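Side-chain contacts in UV damage endonuclease (Sulfolobus acidocaldarius, PDB 3TC3), which probably incises damaged DNA as a manganese-binding, TIM-barrel endonuclease that recognises different lesions by flipping dinucleotides: residues Gly105-Gly108 with Asp109-Glu113; Glu231-Asn234 with Asp235-Leu239. All coordinates share one frame; numbering follows the deposited sequence. Where two conformers were deposited one is given.

Overall arrangement
Contacts 1 and 2 are both local, contact 1 within an outer helix of the TIM barrel and contact 2 at the start of another, and they belong to separate parts of its wall. Their centres are 34 Å apart and their nearest atoms about 23 Å, so neither touches the other. Residues 105-113 belong to helix 101-113, between strands 76-78 and 117-120, away from the metal. Residues 231-239 cover the N-cap and first turns of helix 233-241, between strands 217-220 and 249-252, whose Asp220 and Asp251 bind manganese together with Glu195 and Glu288. Contact 2 is the nearer to the metal but does not reach it: the side chain of Leu237 lies about 12 Å from the manganese ion and about 9 Å from that of Asp220.

Contact 1 of 2, residues Gly105-Gly108 with Asp109-Glu113; sequences GDIG and DFIKE
Ile107 and Ile111 meet one helical turn apart on the buried face of helix 101-113, where the CG2 branch of Ile107 lies 3.7 Å from Ile111 CD1. With CG1 turned to the backbone N side (chi1 -68°), Ile111 lays its longer arm back over the preceding turn, and CG1 comes to 3.3 Å from Ile107 O. That same carbonyl takes the N-H of Ile111, so one oxygen has a polar partner and an aliphatic cover.

On the flank of Gly105 and Gly108, which have no side chains, Asp109 and Lys112 lie back along the backbone carbonyls. Asp109 N bonds to Gly105 O at 2.8 Å, while the carboxylate of Asp109 hangs beside the same oxygen, an acceptor next to an acceptor. Lys112 also leans back: its chain bends at chi3 (-58°), placing CE 3.5 Å from Gly108 O, the oxygen that receives the N-H of Lys112 itself. Its NZ ends in a hydrogen bond to Gly154 O.

Further out, Asp106 makes a salt bridge to Lys63, Ile107 packs on Leu59 and Leu66, and Phe110 rests on Glu67 and Leu70, all on helix 48-71. Ile111 reaches Ile155 in the loop that leads to strand 158-162. Helix 101-113 is one of the outer helices of the TIM barrel, packed against helix 48-71 and lying in the beta-alpha-beta crossover from strand 76-78 to strand 117-120.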
# COMPACT_ATOMS: atom_id res chain seq x y z
N GLY A 105 -11.38 10.94 -12.71
CA GLY A 105 -10.63 11.02 -13.94
C GLY A 105 -9.52 12.07 -13.89
O GLY A 105 -8.43 11.85 -14.40
N ASP A 106 -9.78 13.21 -13.25
CA ASP A 106 -8.85 14.34 -13.17
C ASP A 106 -7.60 13.93 -12.36
O ASP A 106 -6.46 14.19 -12.80
CB ASP A 106 -9.52 15.55 -12.52
CG ASP A 106 -8.55 16.67 -12.19
OD1 ASP A 106 -8.06 17.35 -13.12
OD2 ASP A 106 -8.24 16.93 -11.00
N ILE A 107 -7.85 13.22 -11.23
CA ILE A 107 -6.77 12.77 -10.36
C ILE A 107 -5.95 11.74 -11.13
O ILE A 107 -4.73 11.80 -11.13
CB ILE A 107 -7.34 12.21 -9.06
CG1 ILE A 107 -7.79 13.37 -8.12
CG2 ILE A 107 -6.22 11.33 -8.35
CD1 ILE A 107 -8.82 12.91 -7.04
N GLY A 108 -6.64 10.78 -11.77
CA GLY A 108 -5.91 9.81 -12.55
C GLY A 108 -5.08 10.43 -13.70
O GLY A 108 -3.93 10.00 -13.94
N ASP A 109 -5.63 11.43 -14.38
CA ASP A 109 -4.84 12.11 -15.42
C ASP A 109 -3.61 12.72 -14.87
O ASP A 109 -2.52 12.60 -15.46
CB ASP A 109 -5.63 13.23 -16.16
CG ASP A 109 -6.77 12.69 -16.96
OD1 ASP A 109 -6.80 11.48 -17.30
OD2 ASP A 109 -7.67 13.50 -17.26
N PHE A 110 -3.71 13.32 -13.67
CA PHE A 110 -2.57 13.97 -13.08
C PHE A 110 -1.51 12.94 -12.72
O PHE A 110 -0.32 13.15 -12.91
CB PHE A 110 -3.00 14.72 -11.81
CG PHE A 110 -1.89 15.49 -11.18
CD1 PHE A 110 -1.63 16.81 -11.61
CD2 PHE A 110 -1.06 14.94 -10.17
CE1 PHE A 110 -0.58 17.56 -11.03
CE2 PHE A 110 -0.01 15.70 -9.56
CZ PHE A 110 0.21 17.03 -10.01
N ILE A 111 -1.97 11.78 -12.23
CA ILE A 111 -1.01 10.74 -11.92
C ILE A 111 -0.25 10.19 -13.13
O ILE A 111 0.99 9.99 -13.06
CB ILE A 111 -1.78 9.61 -11.14
CG1 ILE A 111 -2.21 10.13 -9.76
CG2 ILE A 111 -1.08 8.26 -11.09
CD1 ILE A 111 -3.25 9.18 -9.04
N LYS A 112 -0.98 9.96 -14.21
CA LYS A 112 -0.37 9.38 -15.42
C LYS A 112 0.48 10.44 -16.11
O LYS A 112 1.55 10.12 -16.60
CB LYS A 112 -1.49 8.89 -16.37
CG LYS A 112 -2.01 7.55 -15.93
CD LYS A 112 -3.17 7.07 -16.76
CE LYS A 112 -4.39 8.00 -16.82
NZ LYS A 112 -5.51 7.39 -17.63
N GLU A 113 0.03 11.69 -16.08
CA GLU A 113 0.81 12.80 -16.71
C GLU A 113 2.16 13.06 -16.05
O GLU A 113 3.12 13.48 -16.68
CB GLU A 113 0.00 14.08 -16.67
CG GLU A 113 -1.07 14.20 -17.76
CD GLU A 113 -2.14 15.27 -17.45
OE1 GLU A 113 -2.02 15.98 -16.40
OE2 GLU A 113 -3.14 15.35 -18.21

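Contact 2 of 2, residues Glu231-Asn234 with Asp235-Leu239; sequences ESLN and DALSL
Ser232 OG accepts the N-H of Asp235 at 3.1 Å, closing the first turn of helix 233-241 as its N-cap. OG sits between the backbone N and the carbonyl carbon (chi1 62°), which turns it forward to the amide of Asp235; the N-H points at it with an angle of 157°.

The reciprocal bond of a capping box is replaced by a water bridge. Asp235 OD2 takes a short bond of 2.5 Å from a water that in turn accepts the N-H of Ser232, 3.1 Å away, so serine and aspartate serve each other's amides, one directly and one through the water. A second water donates to Asp235 OD1 at 3.0 Å and, weakly, to Asn234 O. The aspartate at the start of the helix would also be expected to interact favourably with the helix dipole.

From the cap onward the carbonyls are used in regular helical order: Ser232 O receives Ala236 N at 2.9 Å, Leu233 O receives Leu237 N with an almost straight N-H (172°), and Asn234 O receives Ser238 N. At the edge of this turn, Glu231 touches Ala236 through CB alone, 4.1 Å from Ala236 CB; its OE1 turns back to the N-H of Asn229, while its carbonyl oxygen is bonded to His224 NE2. Asn234 sends ND2 across to Glu279 O.

Leu233 and Leu237 lean together on the inner face, though Leu237 has two conformers and the closeness of their methyls is doubtful. Together with Ala236 they pack on Phe219 of strand 217-220, next to the metal ligand Asp220, while Leu233 also touches Phe276 and Glu279 of the adjoining helix 270-279.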
# COMPACT_ATOMS: atom_id res chain seq x y z
N GLU A 231 18.50 -14.21 5.47
CA GLU A 231 18.89 -13.44 4.29
C GLU A 231 19.32 -12.05 4.62
O GLU A 231 18.64 -11.33 5.36
CB GLU A 231 17.74 -13.35 3.27
CG GLU A 231 16.98 -14.65 3.05
CD GLU A 231 15.72 -14.82 3.91
OE1 GLU A 231 15.67 -14.39 5.12
OE2 GLU A 231 14.81 -15.50 3.40
N SER A 232 20.45 -11.60 4.06
CA SER A 232 20.77 -10.19 4.10
C SER A 232 19.74 -9.32 3.35
O SER A 232 18.93 -9.87 2.51
CB SER A 232 22.16 -9.93 3.46
OG SER A 232 22.14 -10.33 2.08
N LEU A 233 19.77 -8.02 3.63
CA LEU A 233 18.96 -7.01 2.95
C LEU A 233 19.18 -7.18 1.48
O LEU A 233 18.23 -7.31 0.73
CB LEU A 233 19.38 -5.60 3.41
CG LEU A 233 18.88 -4.44 2.59
CD1 LEU A 233 17.37 -4.48 2.85
CD2 LEU A 233 19.52 -3.02 2.93
N ASN A 234 20.45 -7.28 1.05
CA ASN A 234 20.67 -7.35 -0.39
C ASN A 234 20.17 -8.59 -1.05
O ASN A 234 19.64 -8.49 -2.16
CB ASN A 234 22.14 -7.14 -0.77
CG ASN A 234 22.40 -5.71 -1.12
OD1 ASN A 234 22.95 -4.99 -0.32
ND2 ASN A 234 21.86 -5.24 -2.27
N ASP A 235 20.31 -9.75 -0.40
CA ASP A 235 19.89 -11.00 -0.99
C ASP A 235 18.34 -11.02 -1.03
O ASP A 235 17.75 -11.47 -2.01
CB ASP A 235 20.43 -12.17 -0.19
CG ASP A 235 21.93 -12.42 -0.45
OD1 ASP A 235 22.45 -11.75 -1.38
OD2 ASP A 235 22.56 -13.23 0.30
N ALA A 236 17.70 -10.51 0.02
CA ALA A 236 16.25 -10.57 0.03
C ALA A 236 15.73 -9.65 -1.00
O ALA A 236 14.79 -10.03 -1.75
CB ALA A 236 15.71 -10.23 1.44
N LEU A 237 16.29 -8.45 -1.14
CA LEU A 237 15.92 -7.58 -2.24
C LEU A 237 16.08 -8.19 -3.65
O LEU A 237 15.20 -8.05 -4.52
CB LEU A 237 16.67 -6.26 -2.10
CG LEU A 237 16.16 -5.49 -0.88
CD1 LEU A 237 17.19 -4.46 -0.46
CD2 LEU A 237 14.83 -4.87 -1.22
N SER A 238 17.20 -8.87 -3.86
CA SER A 238 17.45 -9.39 -5.16
C SER A 238 16.39 -10.44 -5.48
O SER A 238 15.95 -10.56 -6.61
CB SER A 238 18.81 -10.05 -5.16
OG SER A 238 18.93 -10.79 -6.34
N LEU A 239 16.07 -11.27 -4.48
CA LEU A 239 15.05 -12.32 -4.64
C LEU A 239 13.68 -11.68 -4.98
O LEU A 239 13.01 -12.10 -5.96
CB LEU A 239 14.95 -13.15 -3.37
CG LEU A 239 16.10 -14.19 -3.19
CD1 LEU A 239 15.99 -14.68 -1.77
CD2 LEU A 239 15.95 -15.38 -4.09
O HOH W 1 21.81 -13.96 2.52
O HOH W 2 22.31 -9.90 -3.68